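Local coordinates for ancylostoma secreted protein 1 (Necator americanus, PDB 3NT8) that is a secreted two-CAP-domain protein of the CRISP family, probably associated with the transition of infective hookworm larvae to parasitism, at residues K270-V275 and T366-G371; N264-A269 and Y399-P404; G305-K310 and T360-D365. One frame throughout, in Å; residues are numbered along the deposited sequence.

Contact 1: residues K270-V275 and T366-G371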
# COMPACT_ATOMS: atom_id res chain seq x y z
N LYS A 270 -5.60 16.08 23.90
CA LYS A 270 -4.36 15.53 24.47
C LYS A 270 -3.87 14.25 23.78
O LYS A 270 -3.68 13.22 24.44
CB LYS A 270 -4.51 15.29 25.99
CG LYS A 270 -5.66 14.40 26.42
CD LYS A 270 -5.63 14.24 27.91
CE LYS A 270 -6.69 13.17 28.26
NZ LYS A 270 -6.51 11.87 27.40
N MET A 271 -3.67 14.35 22.47
CA MET A 271 -3.23 13.25 21.62
C MET A 271 -1.74 13.05 21.73
O MET A 271 -0.98 13.88 21.29
CB MET A 271 -3.61 13.52 20.16
CG MET A 271 -3.28 12.35 19.22
SD MET A 271 -4.38 10.89 19.35
CE MET A 271 -5.93 11.67 18.85
N LEU A 272 -1.33 11.95 22.32
CA LEU A 272 0.08 11.73 22.59
C LEU A 272 0.85 11.27 21.33
O LEU A 272 0.32 10.55 20.45
CB LEU A 272 0.21 10.67 23.67
CG LEU A 272 -0.29 11.09 25.05
CD1 LEU A 272 -0.47 9.78 25.84
CD2 LEU A 272 0.69 12.02 25.72
N LYS A 273 2.10 11.71 21.24
CA LYS A 273 2.95 11.32 20.13
C LYS A 273 3.48 9.94 20.43
O LYS A 273 4.00 9.72 21.50
CB LYS A 273 4.14 12.30 19.97
CG LYS A 273 4.99 12.05 18.70
CD LYS A 273 6.02 13.20 18.48
CE LYS A 273 6.66 13.12 17.11
NZ LYS A 273 7.83 14.03 17.06
N MET A 274 3.37 9.02 19.48
CA MET A 274 3.88 7.66 19.70
C MET A 274 5.39 7.58 19.59
O MET A 274 6.01 8.24 18.77
CB MET A 274 3.26 6.65 18.71
CG MET A 274 1.83 6.26 19.01
SD MET A 274 1.06 5.36 17.67
CE MET A 274 -0.37 4.77 18.56
N VAL A 275 5.96 6.72 20.41
CA VAL A 275 7.36 6.37 20.30
C VAL A 275 7.46 4.85 20.00
O VAL A 275 6.62 4.07 20.49
CB VAL A 275 8.17 6.74 21.60
CG1 VAL A 275 8.29 8.24 21.77
CG2 VAL A 275 7.55 6.19 22.82
N THR A 366 -4.42 7.88 24.83
CA THR A 366 -3.55 7.39 25.92
C THR A 366 -2.53 6.39 25.45
O THR A 366 -1.53 6.20 26.12
CB THR A 366 -4.31 6.84 27.15
OG1 THR A 366 -5.22 5.81 26.75
CG2 THR A 366 -5.07 8.00 27.82
N THR A 367 -2.78 5.74 24.31
CA THR A 367 -1.80 4.85 23.68
C THR A 367 -0.60 5.64 23.09
O THR A 367 -0.80 6.59 22.33
CB THR A 367 -2.49 4.05 22.56
OG1 THR A 367 -3.58 3.29 23.14
CG2 THR A 367 -1.49 3.11 21.86
N TYR A 368 0.64 5.25 23.43
CA TYR A 368 1.84 5.99 22.97
C TYR A 368 3.09 5.11 22.63
O TYR A 368 4.08 5.62 22.09
CB TYR A 368 2.17 7.15 23.95
CG TYR A 368 2.74 6.72 25.27
CD1 TYR A 368 4.12 6.68 25.49
CD2 TYR A 368 1.90 6.35 26.31
CE1 TYR A 368 4.65 6.22 26.73
CE2 TYR A 368 2.40 5.92 27.53
CZ TYR A 368 3.77 5.85 27.74
OH TYR A 368 4.23 5.43 28.98
N LYS A 369 3.08 3.81 22.97
CA LYS A 369 4.16 2.90 22.55
C LYS A 369 3.66 2.02 21.42
O LYS A 369 2.60 1.34 21.53
CB LYS A 369 4.65 2.01 23.69
CG LYS A 369 5.18 2.80 24.89
CD LYS A 369 5.39 1.83 26.04
CE LYS A 369 5.98 2.51 27.31
NZ LYS A 369 6.26 1.56 28.46
N LEU A 370 4.43 2.04 20.35
CA LEU A 370 4.17 1.25 19.19
C LEU A 370 5.34 0.24 19.03
O LEU A 370 6.51 0.59 19.30
CB LEU A 370 4.11 2.18 17.98
CG LEU A 370 3.80 1.52 16.65
CD1 LEU A 370 2.32 1.14 16.57
CD2 LEU A 370 4.22 2.33 15.41
N GLY A 371 5.02 -0.99 18.62
CA GLY A 371 6.02 -2.04 18.22
C GLY A 371 5.34 -2.98 17.25
O GLY A 371 4.27 -3.53 17.55
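Val-275 and Lys-369 form a parallel beta bridge at one margin of the sheet in the second CAP domain, where the short outer strand 275-276 is laid against the start of strand 369-376. Two backbone hydrogen bonds make the join. Val-275 N donates a hydrogen bond to Tyr-368 O at 2.8 Å, running almost straight out from the carbonyl (C=O...N 168°), and Leu-370 N donates one to Val-275 O at 3.0 Å. Tyr-368 O also receives a CA-H...O contact from Met-274 CA at 3.1 Å, so this single carbonyl takes two consecutive residues of the facing chain. Beside the bridge, Val-275 CG2 lies at the edge of the tyrosine ring, 4.4 Å from Tyr-368 CD1. In this CAP domain strand 369-376 is one of the two inner strands: its other neighbour is strand 381-388, and there Tyr-368 and Lys-369 both face Gly-388 in a classic beta bulge. Before the bridge the two chains run roughly alongside each other and meet through side chains. Leu-272 CB rests on Tyr-368 CB at 4.0 Å, while its CD1 methyl reaches Thr-366 O at 3.7 Å. Met-274 leaves with CG beside its own N (chi1 -75°) and then runs extended, which carries the CE methyl to Thr-367 CG2 at 3.9 Å, the two side chains meeting at a slant. This methionine is buried, with His-245 and Arg-249 of helix 235-253 and Tyr-387 of strand 381-388 against it. At the far end Lys-270 NZ passes Thr-366 CG2 at 4.2 Å and forms a salt bridge with Asp-365.

Contact 2: residues N264-A269 and Y399-P404; sequences NAPKAA and YTMGQP
Tyr-399 reaches past Ala-268 to Pro-266, joining the loop before strand 275-276 to the loop that follows strand 381-388, the last strand in chain order of the second CAP domain's sheet. From CB, its CG lies between the backbone N and carbonyl carbon (chi1 52°), sending the ring toward 264-269. Tyr-399 CG lies 4.1 Å from Ala-268 CB and CD1 3.6 Å. Further out, CE1 nears Pro-266 O at the ring edge, and Tyr-399 OH donates to Pro-266 O at 2.7 Å, in the carbonyl plane and on a lone pair. Ala-265 CB also touches this OH, and Val-252 of helix 235-253 packs against the tyrosine. Alongside, a single backbone bridge pairs Ala-268 with Met-401. Ala-269 N donates to Thr-400 O at 2.7 Å, whereas Gly-402 N donates to Lys-267 O from above the carbonyl plane, 50° out of it. The side chains of Lys-267, extended, and Gln-403, bent at chi2, lie side by side, pointing the same way, and Pro-404 CA makes a CA-H...O contact with Ala-268 O. The side chain of Met-401 crosses the proline ring at a slant, placing its SD 3.6 Å from Pro-266 CG.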
# COMPACT_ATOMS: atom_id res chain seq x y z
N ASN A 264 -15.77 16.13 9.63
CA ASN A 264 -14.50 15.58 10.08
C ASN A 264 -14.61 15.07 11.51
O ASN A 264 -15.49 15.50 12.27
CB ASN A 264 -13.34 16.57 9.99
CG ASN A 264 -12.89 16.88 8.51
OD1 ASN A 264 -13.18 16.15 7.56
ND2 ASN A 264 -12.22 17.98 8.34
N ALA A 265 -13.65 14.21 11.90
CA ALA A 265 -13.53 13.80 13.28
C ALA A 265 -13.02 14.98 14.09
O ALA A 265 -12.23 15.78 13.60
CB ALA A 265 -12.57 12.53 13.41
N PRO A 266 -13.46 15.09 15.35
CA PRO A 266 -13.29 16.27 16.15
C PRO A 266 -11.82 16.44 16.51
O PRO A 266 -11.02 15.46 16.51
CB PRO A 266 -14.17 15.99 17.43
CG PRO A 266 -14.41 14.53 17.40
CD PRO A 266 -14.40 14.14 15.96
N LYS A 267 -11.48 17.68 16.85
CA LYS A 267 -10.16 17.98 17.37
C LYS A 267 -9.85 17.28 18.72
O LYS A 267 -10.74 17.06 19.55
CB LYS A 267 -9.98 19.50 17.46
CG LYS A 267 -10.00 20.18 16.14
CD LYS A 267 -10.14 21.67 16.29
CE LYS A 267 -10.08 22.30 14.95
NZ LYS A 267 -9.71 23.74 15.02
N ALA A 268 -8.59 16.88 18.90
CA ALA A 268 -8.16 16.11 20.07
C ALA A 268 -7.43 17.06 20.98
O ALA A 268 -6.57 17.80 20.50
CB ALA A 268 -7.21 15.01 19.65
N ALA A 269 -7.76 17.03 22.27
CA ALA A 269 -7.10 17.91 23.27
C ALA A 269 -5.76 17.40 23.80
O ALA A 269 -4.91 18.21 24.22
CB ALA A 269 -8.03 18.20 24.47
N TYR A 399 -10.58 9.52 21.92
CA TYR A 399 -9.65 10.58 22.38
C TYR A 399 -10.46 11.72 22.99
O TYR A 399 -11.66 11.95 22.60
CB TYR A 399 -8.72 11.06 21.26
CG TYR A 399 -9.37 11.49 19.95
CD1 TYR A 399 -9.98 12.75 19.83
CD2 TYR A 399 -9.33 10.66 18.86
CE1 TYR A 399 -10.55 13.16 18.67
CE2 TYR A 399 -9.87 11.05 17.65
CZ TYR A 399 -10.49 12.32 17.57
OH TYR A 399 -11.05 12.77 16.44
N THR A 400 -9.85 12.43 23.95
CA THR A 400 -10.49 13.56 24.62
C THR A 400 -10.53 14.72 23.63
O THR A 400 -9.50 15.10 22.99
CB THR A 400 -9.68 14.04 25.85
OG1 THR A 400 -9.54 12.94 26.75
CG2 THR A 400 -10.42 15.22 26.59
N MET A 401 -11.69 15.32 23.57
CA MET A 401 -12.03 16.29 22.60
C MET A 401 -11.81 17.74 23.07
O MET A 401 -12.19 18.13 24.20
CB MET A 401 -13.49 16.04 22.12
CG MET A 401 -13.68 14.85 21.22
SD MET A 401 -15.41 14.59 20.84
CE MET A 401 -15.90 13.83 22.41
N GLY A 402 -11.16 18.52 22.21
CA GLY A 402 -10.86 19.94 22.55
C GLY A 402 -9.74 20.48 21.66
O GLY A 402 -9.26 19.81 20.76
N GLN A 403 -9.32 21.70 21.90
CA GLN A 403 -8.32 22.31 21.04
C GLN A 403 -6.96 21.59 21.23
O GLN A 403 -6.63 21.20 22.34
CB GLN A 403 -8.21 23.80 21.32
CG GLN A 403 -9.44 24.64 20.90
CD GLN A 403 -9.67 24.66 19.37
OE1 GLN A 403 -8.72 24.80 18.60
NE2 GLN A 403 -10.92 24.55 18.95
N PRO A 404 -6.22 21.36 20.13
CA PRO A 404 -4.92 20.67 20.24
C PRO A 404 -3.96 21.29 21.25
O PRO A 404 -3.82 22.51 21.31
CB PRO A 404 -4.35 20.73 18.83
CG PRO A 404 -5.26 21.53 18.02
CD PRO A 404 -6.59 21.61 18.73

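Contact 3: residues G305-K310 and T360-D365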
# COMPACT_ATOMS: atom_id res chain seq x y z
N GLY A 305 -2.68 -3.38 23.29
CA GLY A 305 -3.67 -3.50 22.19
C GLY A 305 -3.01 -4.12 20.95
O GLY A 305 -1.80 -4.30 20.95
N GLU A 306 -3.77 -4.43 19.90
CA GLU A 306 -3.23 -5.20 18.77
C GLU A 306 -4.01 -4.98 17.51
O GLU A 306 -5.27 -5.00 17.51
CB GLU A 306 -3.21 -6.71 19.06
CG GLU A 306 -2.39 -7.53 18.02
CD GLU A 306 -2.25 -8.98 18.37
OE1 GLU A 306 -3.30 -9.66 18.39
OE2 GLU A 306 -1.13 -9.45 18.55
N ASN A 307 -3.27 -4.77 16.44
CA ASN A 307 -3.83 -4.73 15.07
C ASN A 307 -3.19 -5.76 14.17
O ASN A 307 -2.00 -5.90 14.20
CB ASN A 307 -3.72 -3.33 14.46
CG ASN A 307 -4.83 -2.37 14.93
OD1 ASN A 307 -5.84 -2.80 15.45
ND2 ASN A 307 -4.62 -1.06 14.73
N ILE A 308 -3.98 -6.54 13.41
CA ILE A 308 -3.40 -7.53 12.51
C ILE A 308 -3.74 -7.26 11.06
O ILE A 308 -4.73 -6.60 10.74
CB ILE A 308 -3.78 -9.01 12.85
CG1 ILE A 308 -5.31 -9.15 12.89
CG2 ILE A 308 -3.14 -9.42 14.16
CD1 ILE A 308 -5.78 -10.60 12.91
N TYR A 309 -2.90 -7.77 10.19
CA TYR A 309 -3.04 -7.59 8.74
C TYR A 309 -2.44 -8.80 7.98
O TYR A 309 -1.37 -9.27 8.35
CB TYR A 309 -2.25 -6.35 8.34
CG TYR A 309 -1.86 -6.24 6.88
CD1 TYR A 309 -2.71 -5.67 5.95
CD2 TYR A 309 -0.59 -6.65 6.45
CE1 TYR A 309 -2.37 -5.54 4.64
CE2 TYR A 309 -0.22 -6.56 5.13
CZ TYR A 309 -1.12 -5.98 4.22
OH TYR A 309 -0.74 -5.86 2.89
N LYS A 310 -3.10 -9.26 6.89
CA LYS A 310 -2.42 -10.14 5.95
C LYS A 310 -2.67 -9.74 4.52
O LYS A 310 -3.65 -9.06 4.20
CB LYS A 310 -2.79 -11.62 6.18
CG LYS A 310 -4.20 -11.96 5.72
CD LYS A 310 -4.42 -13.48 5.70
CE LYS A 310 -5.78 -13.81 5.08
NZ LYS A 310 -6.84 -12.84 5.50
N THR A 360 -9.57 2.86 15.91
CA THR A 360 -9.71 3.39 17.26
C THR A 360 -8.41 3.23 18.03
O THR A 360 -7.92 4.17 18.65
CB THR A 360 -10.94 2.85 17.99
OG1 THR A 360 -11.00 1.41 17.91
CG2 THR A 360 -12.21 3.41 17.35
N GLN A 361 -7.80 2.05 17.93
CA GLN A 361 -6.54 1.84 18.58
C GLN A 361 -5.44 2.72 18.01
O GLN A 361 -4.50 3.11 18.72
CB GLN A 361 -6.16 0.35 18.47
CG GLN A 361 -4.87 -0.07 19.17
CD GLN A 361 -4.93 0.18 20.66
OE1 GLN A 361 -5.38 -0.67 21.46
NE2 GLN A 361 -4.45 1.35 21.04
N MET A 362 -5.50 3.00 16.73
CA MET A 362 -4.48 3.91 16.15
C MET A 362 -4.66 5.37 16.66
O MET A 362 -3.66 6.10 16.88
CB MET A 362 -4.51 3.87 14.62
CG MET A 362 -3.97 2.59 14.02
SD MET A 362 -3.96 2.63 12.19
CE MET A 362 -2.74 3.91 11.81
N ALA A 363 -5.91 5.79 16.85
CA ALA A 363 -6.23 7.15 17.25
C ALA A 363 -6.35 7.30 18.76
O ALA A 363 -6.61 8.41 19.23
CB ALA A 363 -7.54 7.59 16.62
N TRP A 364 -6.16 6.21 19.52
CA TRP A 364 -6.34 6.24 20.99
C TRP A 364 -5.34 7.13 21.73
O TRP A 364 -4.10 6.90 21.67
CB TRP A 364 -6.30 4.81 21.56
CG TRP A 364 -7.21 4.62 22.74
CD1 TRP A 364 -6.90 4.80 24.08
CD2 TRP A 364 -8.59 4.25 22.70
NE1 TRP A 364 -8.00 4.55 24.86
CE2 TRP A 364 -9.05 4.21 24.05
CE3 TRP A 364 -9.50 4.00 21.66
CZ2 TRP A 364 -10.40 3.89 24.38
CZ3 TRP A 364 -10.83 3.65 22.01
CH2 TRP A 364 -11.25 3.60 23.35
N ASP A 365 -5.85 8.17 22.40
CA ASP A 365 -4.95 9.22 22.86
C ASP A 365 -3.99 8.77 23.93
O ASP A 365 -2.88 9.29 23.98
CB ASP A 365 -5.67 10.53 23.25
CG ASP A 365 -6.63 10.39 24.40
OD1 ASP A 365 -7.05 9.30 24.68
OD2 ASP A 365 -7.04 11.39 24.99
O HOH W 1 -6.32 -3.06 20.21
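Gln-361 OE1 meets the start of strand 305-311, lying 3.4 Å from Gly-305 CA. Water 1 accepts from Glu-306 N at 2.9 Å and can donate to Gln-361 OE1, also at 2.9 Å, linking the glutamine to the strand backbone. The glutamine leaves the helix with CG anti to its N (chi1 -177°) and bends at chi2, which turns the amide toward Gly-305. Two residues after Gly-305, Asn-307 ND2 sits 3.8 Å from Met-362 CG, the two side chains crossing at about a right angle. Gly-305 to Ile-308 is the Gly-Glu-Asn-Ile motif of CAP proteins, and 360-365 falls in the CRISP signature (Thr-Gln-Met-Ala-Trp); here helix 357-363 packs on the sheet in which 305-311 is one of the two outermost strands within this chain. Gly-305 and Asn-307 pair through their backbones with Tyr-387 and Cys-385 of the neighbouring strand 381-388. Asn-307 ND2 donates to His-358 O, a turn before Met-362; Gln-361 OE1 also accepts from Gly-391 N, and its NE2 bonds Thr-367 OG1, holding both ends of the amide. Met-362 is buried among Trp-329, Trp-330, His-245 and Phe-248, while Glu-306 hydrogen-bonds His-295 and Ser-296.

From the N terminus, 264-269 comes first, and contact 2 closes the widest loop, 129 residues, at 399-404. Directly after it, 270-275 starts the loop that contact 1 closes at 366-371. Within that loop, 305-310 and 360-365 meet in contact 3. The three therefore nest without crossing. Contact 3 sets helix 357-363 on strand 305-311, contact 1 adds strand 275-276 at the opposite margin of the same sheet, and contact 2 fastens the loop after strand 381-388. Asp-365 is where the three contacts meet: besides its lysine partner in contact 1, its OD2 probably accepts a hydrogen bond from Thr-400 N of contact 2.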